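Local coordinates for hypothetical protein AF1432 (Archaeoglobus fulgidus, PDB 1YNB), which probably hydrolyses 2'-deoxyribonucleoside 5'-phosphates to deoxyribonucleosides and phosphate, as a metal-dependent homodimeric hydrolase of the HD-domain family, at residues A[11-16]-A[102-107]; A[23-28]-A[81-86]; A[120-125]-A[149-154]. All coordinates share one frame; numbering follows the deposited sequence.

The three contacts sit on an all-helical HD-domain fold. Contact 1 joins helix 8-18 to the end of helix 96-103 and the turn after it, its centre about 20 Å from the centre of the chain. Contact 2 falls within the sequence that contact 1 encloses and brings two loops together, one before helix 39-56, the other after helix 78-81; the two centres are about 21 Å apart. Contact 3 comes later and fastens helix 117-135 to the loop leading into helix 154-166, its centre about 19 Å from that of contact 2. R25 of contact 2 touches H42, which with H74, D75 and contact 3's D124 is consistent with an HD-type metal site; no metal is bound to them here.

Contact 1 of 3, residues A[11-16]-A[102-107]; sequences VKFIHE and EQLSWM
E16 OE2 accepts the amide N-H of Q103, with NE2 3.0 Å from OE2 and an N-H...O angle of 151°, and the same oxygen takes part in a salt bridge with R80 of helix 78-81. The amide comes from above the carboxylate plane, 57° out of it, and the two flat groups are turned well away from parallel. Q103 NE2 has a second acceptor in the backbone O of L76. The other carboxylate oxygen is tied to the same residue by water: one molecule donates both to E16 OE1 (3.0 Å) and to Q103 O (2.8 Å), and it sits in plane at the edge of the F13 ring.

Next to these polar groups, F13 packs between helix 8-18 and the turn after helix 96-103. Its CG stands anti to the backbone N, which carries the ring across to W106. W106 NE1 lies over the centre of one ring face, 3.3 Å from F13 CG. The two ring systems meet obliquely, planes 40° apart, and F13 CE2 touches W106 CZ2 at 3.7 Å. At the outer end of the ring, F13 CE1 meets L104 CD2 at 3.8 Å. W106 belongs to a type I turn, L104 to M107, closed by the bond from M107 N to L104 O.

Helix 8-18 also meets the second subunit, where H15 ND1 hydrogen-bonds E134 of that chain and E16 packs on its W171. With R80 beside it and two direct partners on OE2, the buried carboxylate of E16 is probably kept ionised.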
loop_
_atom_site.group_PDB
_atom_site.type_symbol
_atom_site.label_atom_id
_atom_site.label_comp_id
_atom_site.label_asym_id
_atom_site.label_seq_id
_atom_site.Cartn_x
_atom_site.Cartn_y
_atom_site.Cartn_z
ATOM N N VAL A 11 -20.094 -5.238 -15.698
ATOM C CA VAL A 11 -19.357 -6.118 -14.800
ATOM C C VAL A 11 -18.065 -6.569 -15.508
ATOM O O VAL A 11 -17.006 -6.526 -14.916
ATOM C CB VAL A 11 -20.249 -7.315 -14.351
ATOM C CG1 VAL A 11 -19.419 -8.443 -13.718
ATOM C CG2 VAL A 11 -21.255 -6.793 -13.326
ATOM N N LYS A 12 -18.130 -6.960 -16.772
ATOM C CA LYS A 12 -16.881 -7.357 -17.448
ATOM C C LYS A 12 -15.877 -6.205 -17.506
ATOM O O LYS A 12 -14.657 -6.406 -17.375
ATOM C CB LYS A 12 -17.174 -7.905 -18.852
ATOM C CG LYS A 12 -17.355 -9.416 -18.831
ATOM C CD LYS A 12 -17.701 -10.018 -20.174
ATOM C CE LYS A 12 -17.561 -11.576 -20.111
ATOM N NZ LYS A 12 -18.044 -12.218 -18.814
ATOM N N PHE A 13 -16.367 -4.982 -17.745
ATOM C CA PHE A 13 -15.485 -3.835 -17.768
ATOM C C PHE A 13 -14.796 -3.653 -16.401
ATOM O O PHE A 13 -13.596 -3.346 -16.346
ATOM C CB PHE A 13 -16.271 -2.548 -18.137
ATOM C CG PHE A 13 -15.477 -1.279 -17.992
ATOM C CD1 PHE A 13 -14.489 -0.947 -18.904
ATOM C CD2 PHE A 13 -15.720 -0.401 -16.928
ATOM C CE1 PHE A 13 -13.757 0.228 -18.767
ATOM C CE2 PHE A 13 -14.990 0.786 -16.779
ATOM C CZ PHE A 13 -14.008 1.105 -17.693
ATOM N N ILE A 14 -15.523 -3.842 -15.300
ATOM C CA ILE A 14 -14.901 -3.656 -13.990
ATOM C C ILE A 14 -13.806 -4.732 -13.775
ATOM O O ILE A 14 -12.752 -4.415 -13.230
ATOM C CB ILE A 14 -15.950 -3.676 -12.852
ATOM C CG1 ILE A 14 -16.808 -2.382 -12.981
ATOM C CG2 ILE A 14 -15.254 -3.636 -11.465
ATOM C CD1 ILE A 14 -18.154 -2.379 -12.182
ATOM N N HIS A 15 -14.072 -5.954 -14.229
ATOM C CA HIS A 15 -13.081 -7.048 -14.132
ATOM C C HIS A 15 -11.890 -6.637 -14.974
ATOM O O HIS A 15 -10.712 -6.783 -14.565
ATOM C CB HIS A 15 -13.636 -8.370 -14.680
ATOM C CG HIS A 15 -14.495 -9.125 -13.707
ATOM N ND1 HIS A 15 -14.111 -9.361 -12.404
ATOM C CD2 HIS A 15 -15.715 -9.690 -13.845
ATOM C CE1 HIS A 15 -15.062 -10.029 -11.781
ATOM N NE2 HIS A 15 -16.048 -10.244 -12.632
ATOM N N GLU A 16 -12.175 -6.096 -16.162
ATOM C CA GLU A 16 -11.089 -5.699 -17.067
ATOM C C GLU A 16 -10.220 -4.603 -16.480
ATOM O O GLU A 16 -9.002 -4.610 -16.635
ATOM C CB GLU A 16 -11.655 -5.243 -18.444
ATOM C CG GLU A 16 -10.563 -4.673 -19.376
ATOM C CD GLU A 16 -11.063 -4.392 -20.798
ATOM O OE1 GLU A 16 -12.228 -4.733 -21.098
ATOM O OE2 GLU A 16 -10.282 -3.850 -21.616
ATOM N N GLU A 102 -13.822 0.154 -28.211
ATOM C CA GLU A 102 -14.365 -1.136 -27.821
ATOM C C GLU A 102 -14.408 -1.298 -26.308
ATOM O O GLU A 102 -15.374 -1.830 -25.760
ATOM C CB GLU A 102 -13.533 -2.250 -28.444
ATOM C CG GLU A 102 -13.113 -1.960 -29.860
ATOM C CD GLU A 102 -12.702 -3.205 -30.607
ATOM O OE1 GLU A 102 -12.102 -4.109 -29.981
ATOM O OE2 GLU A 102 -12.973 -3.279 -31.827
ATOM N N GLN A 103 -13.370 -0.826 -25.627
ATOM C CA GLN A 103 -13.333 -0.942 -24.183
ATOM C C GLN A 103 -14.482 -0.187 -23.520
ATOM O O GLN A 103 -15.082 -0.682 -22.563
ATOM C CB GLN A 103 -11.998 -0.433 -23.656
ATOM C CG GLN A 103 -11.774 -0.661 -22.188
ATOM C CD GLN A 103 -10.420 -0.124 -21.748
ATOM O OE1 GLN A 103 -10.104 1.055 -21.973
ATOM N NE2 GLN A 103 -9.609 -0.984 -21.122
ATOM N N LEU A 104 -14.822 0.992 -24.038
ATOM C CA LEU A 104 -15.900 1.783 -23.434
ATOM C C LEU A 104 -17.264 1.658 -24.104
ATOM O O LEU A 104 -18.155 2.481 -23.863
ATOM C CB LEU A 104 -15.500 3.257 -23.381
ATOM C CG LEU A 104 -14.279 3.522 -22.493
ATOM C CD1 LEU A 104 -13.868 4.956 -22.624
ATOM C CD2 LEU A 104 -14.603 3.188 -21.040
ATOM N N SER A 105 -17.438 0.623 -24.918
ATOM C CA SER A 105 -18.711 0.405 -25.620
ATOM C C SER A 105 -19.921 0.394 -24.682
ATOM O O SER A 105 -21.035 0.729 -25.086
ATOM C CB SER A 105 -18.666 -0.912 -26.399
ATOM O OG SER A 105 -18.536 -2.029 -25.532
ATOM N N TRP A 106 -19.706 0.022 -23.428
ATOM C CA TRP A 106 -20.801 -0.022 -22.472
ATOM C C TRP A 106 -21.339 1.373 -22.135
ATOM O O TRP A 106 -22.450 1.504 -21.623
ATOM C CB TRP A 106 -20.361 -0.717 -21.175
ATOM C CG TRP A 106 -19.269 -0.000 -20.457
ATOM C CD1 TRP A 106 -17.929 -0.139 -20.657
ATOM C CD2 TRP A 106 -19.424 1.040 -19.477
ATOM N NE1 TRP A 106 -17.235 0.751 -19.865
ATOM C CE2 TRP A 106 -18.127 1.487 -19.133
ATOM C CE3 TRP A 106 -20.536 1.640 -18.860
ATOM C CZ2 TRP A 106 -17.906 2.510 -18.202
ATOM C CZ3 TRP A 106 -20.315 2.663 -17.930
ATOM C CH2 TRP A 106 -19.007 3.086 -17.612
ATOM N N MET A 107 -20.557 2.414 -22.394
ATOM C CA MET A 107 -21.022 3.759 -22.080
ATOM C C MET A 107 -21.951 4.255 -23.169
ATOM O O MET A 107 -21.631 4.168 -24.361
ATOM C CB MET A 107 -19.856 4.733 -21.945
ATOM C CG MET A 107 -18.930 4.420 -20.805
ATOM S SD MET A 107 -17.725 5.725 -20.557
ATOM C CE MET A 107 -18.674 6.833 -19.475
HETATM O O HOH W 1 -14.860 -3.304 -21.614
#

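Contact 2 of 3, residues A[23-28]-A[81-86]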
loop_
_atom_site.group_PDB
_atom_site.type_symbol
_atom_site.label_atom_id
_atom_site.label_comp_id
_atom_site.label_asym_id
_atom_site.label_seq_id
_atom_site.Cartn_x
_atom_site.Cartn_y
_atom_site.Cartn_z
ATOM N N THR A 23 -0.864 -5.252 -14.569
ATOM C CA THR A 23 -0.100 -4.838 -15.742
ATOM C C THR A 23 1.086 -3.994 -15.232
ATOM O O THR A 23 0.913 -2.889 -14.718
ATOM C CB THR A 23 -0.971 -3.951 -16.688
ATOM O OG1 THR A 23 -2.114 -4.692 -17.131
ATOM C CG2 THR A 23 -0.167 -3.517 -17.882
ATOM N N PRO A 24 2.318 -4.506 -15.354
ATOM C CA PRO A 24 3.419 -3.676 -14.861
ATOM C C PRO A 24 3.674 -2.425 -15.691
ATOM O O PRO A 24 3.384 -2.405 -16.897
ATOM C CB PRO A 24 4.639 -4.629 -14.915
ATOM C CG PRO A 24 4.317 -5.511 -16.024
ATOM C CD PRO A 24 2.801 -5.790 -15.907
ATOM N N ARG A 25 4.201 -1.388 -15.036
ATOM C CA ARG A 25 4.660 -0.185 -15.724
ATOM C C ARG A 25 6.003 -0.754 -16.265
ATOM O O ARG A 25 6.977 -0.885 -15.537
ATOM C CB ARG A 25 4.844 0.926 -14.709
ATOM C CG ARG A 25 3.418 1.550 -14.398
ATOM C CD ARG A 25 3.145 2.674 -15.458
ATOM N NE ARG A 25 3.949 3.839 -15.135
ATOM C CZ ARG A 25 3.988 4.933 -15.911
ATOM N NH1 ARG A 25 3.262 4.941 -17.026
ATOM N NH2 ARG A 25 4.728 5.976 -15.592
ATOM N N SER A 26 6.000 -1.071 -17.563
ATOM C CA SER A 26 7.112 -1.785 -18.211
ATOM C C SER A 26 8.485 -1.202 -18.334
ATOM O O SER A 26 9.462 -1.989 -18.417
ATOM C CB SER A 26 6.675 -2.249 -19.614
ATOM O OG SER A 26 6.432 -1.105 -20.431
ATOM N N GLY A 27 8.572 0.120 -18.399
ATOM C CA GLY A 27 9.842 0.822 -18.536
ATOM C C GLY A 27 10.811 0.502 -17.427
ATOM O O GLY A 27 12.043 0.513 -17.625
ATOM N N TRP A 28 10.275 0.206 -16.238
ATOM C CA TRP A 28 11.137 -0.131 -15.114
ATOM C C TRP A 28 11.794 -1.505 -15.142
ATOM O O TRP A 28 12.828 -1.690 -14.501
ATOM C CB TRP A 28 10.381 -0.092 -13.810
ATOM C CG TRP A 28 9.604 1.202 -13.580
ATOM C CD1 TRP A 28 8.248 1.311 -13.480
ATOM C CD2 TRP A 28 10.142 2.519 -13.426
ATOM N NE1 TRP A 28 7.895 2.639 -13.270
ATOM C CE2 TRP A 28 9.045 3.401 -13.234
ATOM C CE3 TRP A 28 11.444 3.055 -13.439
ATOM C CZ2 TRP A 28 9.217 4.767 -13.059
ATOM C CZ3 TRP A 28 11.619 4.423 -13.272
ATOM C CH2 TRP A 28 10.503 5.271 -13.079
ATOM N N THR A 81 -3.761 -3.211 -24.440
ATOM C CA THR A 81 -2.553 -2.972 -25.245
ATOM C C THR A 81 -1.212 -3.064 -24.541
ATOM O O THR A 81 -0.172 -3.092 -25.205
ATOM C CB THR A 81 -2.597 -1.587 -25.923
ATOM O OG1 THR A 81 -2.356 -0.569 -24.947
ATOM C CG2 THR A 81 -3.967 -1.348 -26.555
ATOM N N MET A 82 -1.236 -3.123 -23.211
ATOM C CA MET A 82 -0.017 -3.162 -22.406
ATOM C C MET A 82 0.595 -1.767 -22.346
ATOM O O MET A 82 0.238 -0.877 -23.144
ATOM C CB MET A 82 1.021 -4.130 -22.995
ATOM C CG MET A 82 0.521 -5.565 -23.165
ATOM S SD MET A 82 1.768 -6.653 -23.959
ATOM C CE MET A 82 3.058 -6.662 -22.608
ATOM N N ASP A 83 1.486 -1.569 -21.378
ATOM C CA ASP A 83 2.182 -0.300 -21.214
ATOM C C ASP A 83 3.325 -0.358 -22.216
ATOM O O ASP A 83 4.356 -0.966 -21.935
ATOM C CB ASP A 83 2.754 -0.168 -19.792
ATOM C CG ASP A 83 3.607 1.076 -19.612
ATOM O OD1 ASP A 83 4.251 1.216 -18.548
ATOM O OD2 ASP A 83 3.637 1.927 -20.532
ATOM N N LEU A 84 3.138 0.232 -23.396
ATOM C CA LEU A 84 4.213 0.221 -24.396
ATOM C C LEU A 84 5.295 1.226 -23.992
ATOM O O LEU A 84 5.093 2.438 -24.090
ATOM C CB LEU A 84 3.666 0.565 -25.793
ATOM C CG LEU A 84 2.555 -0.369 -26.285
ATOM C CD1 LEU A 84 2.000 0.129 -27.621
ATOM C CD2 LEU A 84 3.091 -1.784 -26.418
ATOM N N HIS A 85 6.439 0.727 -23.525
ATOM C CA HIS A 85 7.530 1.615 -23.120
ATOM C C HIS A 85 8.235 2.263 -24.321
ATOM O O HIS A 85 8.093 1.816 -25.465
ATOM C CB HIS A 85 8.562 0.868 -22.244
ATOM C CG HIS A 85 9.171 -0.334 -22.898
ATOM N ND1 HIS A 85 8.904 -1.623 -22.485
ATOM C CD2 HIS A 85 10.026 -0.446 -23.947
ATOM C CE1 HIS A 85 9.567 -2.477 -23.247
ATOM N NE2 HIS A 85 10.255 -1.788 -24.142
ATOM N N LYS A 86 8.994 3.320 -24.033
ATOM C CA LYS A 86 9.745 4.101 -25.027
ATOM C C LYS A 86 10.458 3.283 -26.109
ATOM O O LYS A 86 10.309 3.557 -27.306
ATOM C CB LYS A 86 10.777 4.975 -24.313
ATOM C CG LYS A 86 10.321 5.461 -22.934
ATOM C CD LYS A 86 10.176 4.296 -21.928
ATOM C CE LYS A 86 9.200 4.658 -20.810
ATOM N NZ LYS A 86 8.883 3.521 -19.899
HETATM O O HOH W 2 2.686 -3.518 -19.514
HETATM O O HOH W 3 6.694 2.260 -17.946
#
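The guanidinium of R25 and the carboxylate of D83 lie almost parallel, their planes 7° apart, but R25 NH1 stays 4.1 Å from D83 OD1, too long for a salt bridge, with that oxygen well out of the guanidinium plane. R25 CD does touch D83 OD1, at 3.6 Å, and a water lies over one guanidinium face. At the edge of the H85 imidazole, in the ring plane, S26 OG accepts a hydrogen bond from H85 ND1, the two atoms 3.3 Å apart. These groups join two loops of the HD-domain fold, one leading toward helix 39-56 and the other following helix 78-81. R25 NE forms a salt bridge with E37, and its side chain touches H42 of the probable HD-type metal site.

S26 OG also donates to the backbone O of D83 over 2.6 Å, 30° out of the carbonyl plane. Its chi1 of 65° sets OG between its own N and carbonyl carbon, facing both partners. S26 N adds a weak bond to D83 OD1 at 3.0 Å. One water links P24 O with D83 N; the water over the guanidinium face donates to D83 OD1 and accepts from G27 N and, weakly, from K86 NZ, 3.2 Å from G27 CA.

Contact 3 of 3, residues A[120-125]-A[149-154]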
loop_
_atom_site.group_PDB
_atom_site.type_symbol
_atom_site.label_atom_id
_atom_site.label_comp_id
_atom_site.label_asym_id
_atom_site.label_seq_id
_atom_site.Cartn_x
_atom_site.Cartn_y
_atom_site.Cartn_z
ATOM N N VAL A 120 -3.941 16.282 -17.080
ATOM C CA VAL A 120 -3.720 14.845 -17.129
ATOM C C VAL A 120 -2.330 14.579 -17.684
ATOM O O VAL A 120 -1.574 13.756 -17.144
ATOM C CB VAL A 120 -4.776 14.138 -18.012
ATOM C CG1 VAL A 120 -4.502 12.617 -18.073
ATOM C CG2 VAL A 120 -6.173 14.373 -17.416
ATOM N N SER A 121 -1.990 15.283 -18.758
ATOM C CA SER A 121 -0.691 15.115 -19.405
ATOM C C SER A 121 0.460 15.446 -18.455
ATOM O O SER A 121 1.419 14.677 -18.361
ATOM C CB SER A 121 -0.592 16.015 -20.648
ATOM O OG SER A 121 0.602 15.735 -21.367
ATOM N N ASP A 122 0.373 16.587 -17.773
ATOM C CA ASP A 122 1.407 16.998 -16.832
ATOM C C ASP A 122 1.466 16.029 -15.632
ATOM O O ASP A 122 2.559 15.710 -15.122
ATOM C CB ASP A 122 1.133 18.394 -16.279
ATOM C CG ASP A 122 1.756 19.527 -17.131
ATOM O OD1 ASP A 122 2.344 19.280 -18.215
ATOM O OD2 ASP A 122 1.646 20.671 -16.683
ATOM N N ALA A 123 0.300 15.588 -15.175
ATOM C CA ALA A 123 0.257 14.676 -14.008
ATOM C C ALA A 123 0.915 13.328 -14.304
ATOM O O ALA A 123 1.571 12.759 -13.419
ATOM C CB ALA A 123 -1.219 14.469 -13.537
ATOM N N ASP A 124 0.715 12.822 -15.519
ATOM C CA ASP A 124 1.272 11.552 -16.008
ATOM C C ASP A 124 2.795 11.678 -15.914
ATOM O O ASP A 124 3.473 10.830 -15.318
ATOM C CB ASP A 124 0.844 11.353 -17.473
ATOM C CG ASP A 124 1.494 10.143 -18.132
ATOM O OD1 ASP A 124 1.669 10.167 -19.367
ATOM O OD2 ASP A 124 1.819 9.144 -17.438
ATOM N N LYS A 125 3.334 12.738 -16.493
ATOM C CA LYS A 125 4.799 12.965 -16.456
ATOM C C LYS A 125 5.351 13.274 -15.057
ATOM O O LYS A 125 6.457 12.854 -14.694
ATOM C CB LYS A 125 5.156 14.125 -17.397
ATOM C CG LYS A 125 4.810 13.849 -18.834
ATOM C CD LYS A 125 5.247 15.064 -19.653
ATOM C CE LYS A 125 4.430 15.252 -20.911
ATOM N NZ LYS A 125 4.594 16.694 -21.314
ATOM N N VAL A 149 12.175 16.653 -18.096
ATOM C CA VAL A 149 10.748 16.438 -18.238
ATOM C C VAL A 149 10.135 17.714 -18.749
ATOM O O VAL A 149 10.370 18.782 -18.191
ATOM C CB VAL A 149 10.099 16.059 -16.896
ATOM C CG1 VAL A 149 8.574 16.010 -17.038
ATOM C CG2 VAL A 149 10.615 14.714 -16.464
ATOM N N GLU A 150 9.355 17.586 -19.819
ATOM C CA GLU A 150 8.694 18.727 -20.435
ATOM C C GLU A 150 7.269 18.834 -19.903
ATOM O O GLU A 150 6.400 18.081 -20.314
ATOM C CB GLU A 150 8.647 18.538 -21.952
ATOM C CG GLU A 150 9.974 18.189 -22.622
ATOM C CD GLU A 150 11.019 19.296 -22.514
ATOM O OE1 GLU A 150 11.875 19.394 -23.424
ATOM O OE2 GLU A 150 10.997 20.060 -21.520
ATOM N N LEU A 151 7.043 19.761 -18.984
ATOM C CA LEU A 151 5.722 19.965 -18.413
ATOM C C LEU A 151 5.173 21.215 -19.071
ATOM O O LEU A 151 5.950 22.053 -19.524
ATOM C CB LEU A 151 5.833 20.165 -16.905
ATOM C CG LEU A 151 6.385 18.913 -16.189
ATOM C CD1 LEU A 151 6.809 19.265 -14.775
ATOM C CD2 LEU A 151 5.339 17.800 -16.202
ATOM N N LYS A 152 3.846 21.346 -19.111
ATOM C CA LYS A 152 3.213 22.500 -19.741
ATOM C C LYS A 152 2.716 23.542 -18.757
ATOM O O LYS A 152 2.820 24.743 -19.038
ATOM C CB LYS A 152 2.026 22.057 -20.600
ATOM C CG LYS A 152 2.300 21.015 -21.681
ATOM C CD LYS A 152 0.961 20.598 -22.301
ATOM C CE LYS A 152 0.994 19.217 -22.970
ATOM N NZ LYS A 152 -0.384 18.614 -23.126
ATOM N N THR A 153 2.181 23.118 -17.613
ATOM C CA THR A 153 1.641 24.080 -16.650
ATOM C C THR A 153 2.629 24.633 -15.641
ATOM O O THR A 153 3.600 23.973 -15.277
ATOM C CB THR A 153 0.431 23.510 -15.872
ATOM O OG1 THR A 153 0.871 22.539 -14.899
ATOM C CG2 THR A 153 -0.535 22.851 -16.833
ATOM N N ASP A 154 2.392 25.867 -15.197
ATOM C CA ASP A 154 3.279 26.486 -14.232
ATOM C C ASP A 154 3.219 25.743 -12.904
ATOM O O ASP A 154 4.197 25.717 -12.160
ATOM C CB ASP A 154 2.896 27.945 -13.981
ATOM C CG ASP A 154 3.277 28.871 -15.145
ATOM O OD1 ASP A 154 4.040 28.464 -16.061
ATOM O OD2 ASP A 154 2.796 30.025 -15.115
#
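D122 reaches from helix 117-135 to the loop at 149-154 with a short side chain whose two oxygens take three hydrogen bonds between them, one on OD1 and two on OD2. Its CB leaves the helix toward the loop, and CG lies 3.4 Å from K152 N. OD1 takes the backbone N-H of K152 at 2.7 Å, nearly straight at 171°, through the syn lone pair, and also rests against L151 CA. OD2 has two donors: T153 N, 2.7 Å away and likewise at a syn lone pair, and T153 OG1, which meets the oxygen nearly along its C-O axis. Successive backbone N-H groups thus each face one oxygen of the carboxylate, which fixes its rotation.

T153 is the N-cap of helix 154-166. Its OG1, at chi1 74° set between the backbone N and the carbonyl carbon, bonds the N of A156 while giving its proton to D122. This is consistent with D122 positioning the cap; D124, which bonds H42 weakly and touches H74, belongs to the probable HD-type metal site and takes no part in the grip on 149-154.

One turn further along helix 117-135, K125 stretches out with an extended chain. Its CB touches L151 CD2 and V149 CG1, both at 3.9 Å, and its NZ reaches the backbone O of E150 at 2.5 Å, too short for the length to be trusted. L151 also lays CD2 against the backbone O of D122 at 3.6 Å, and its side chain touches A156 and Y160 of helix 154-166. K152 NZ lies 3.5 Å from S121 OG.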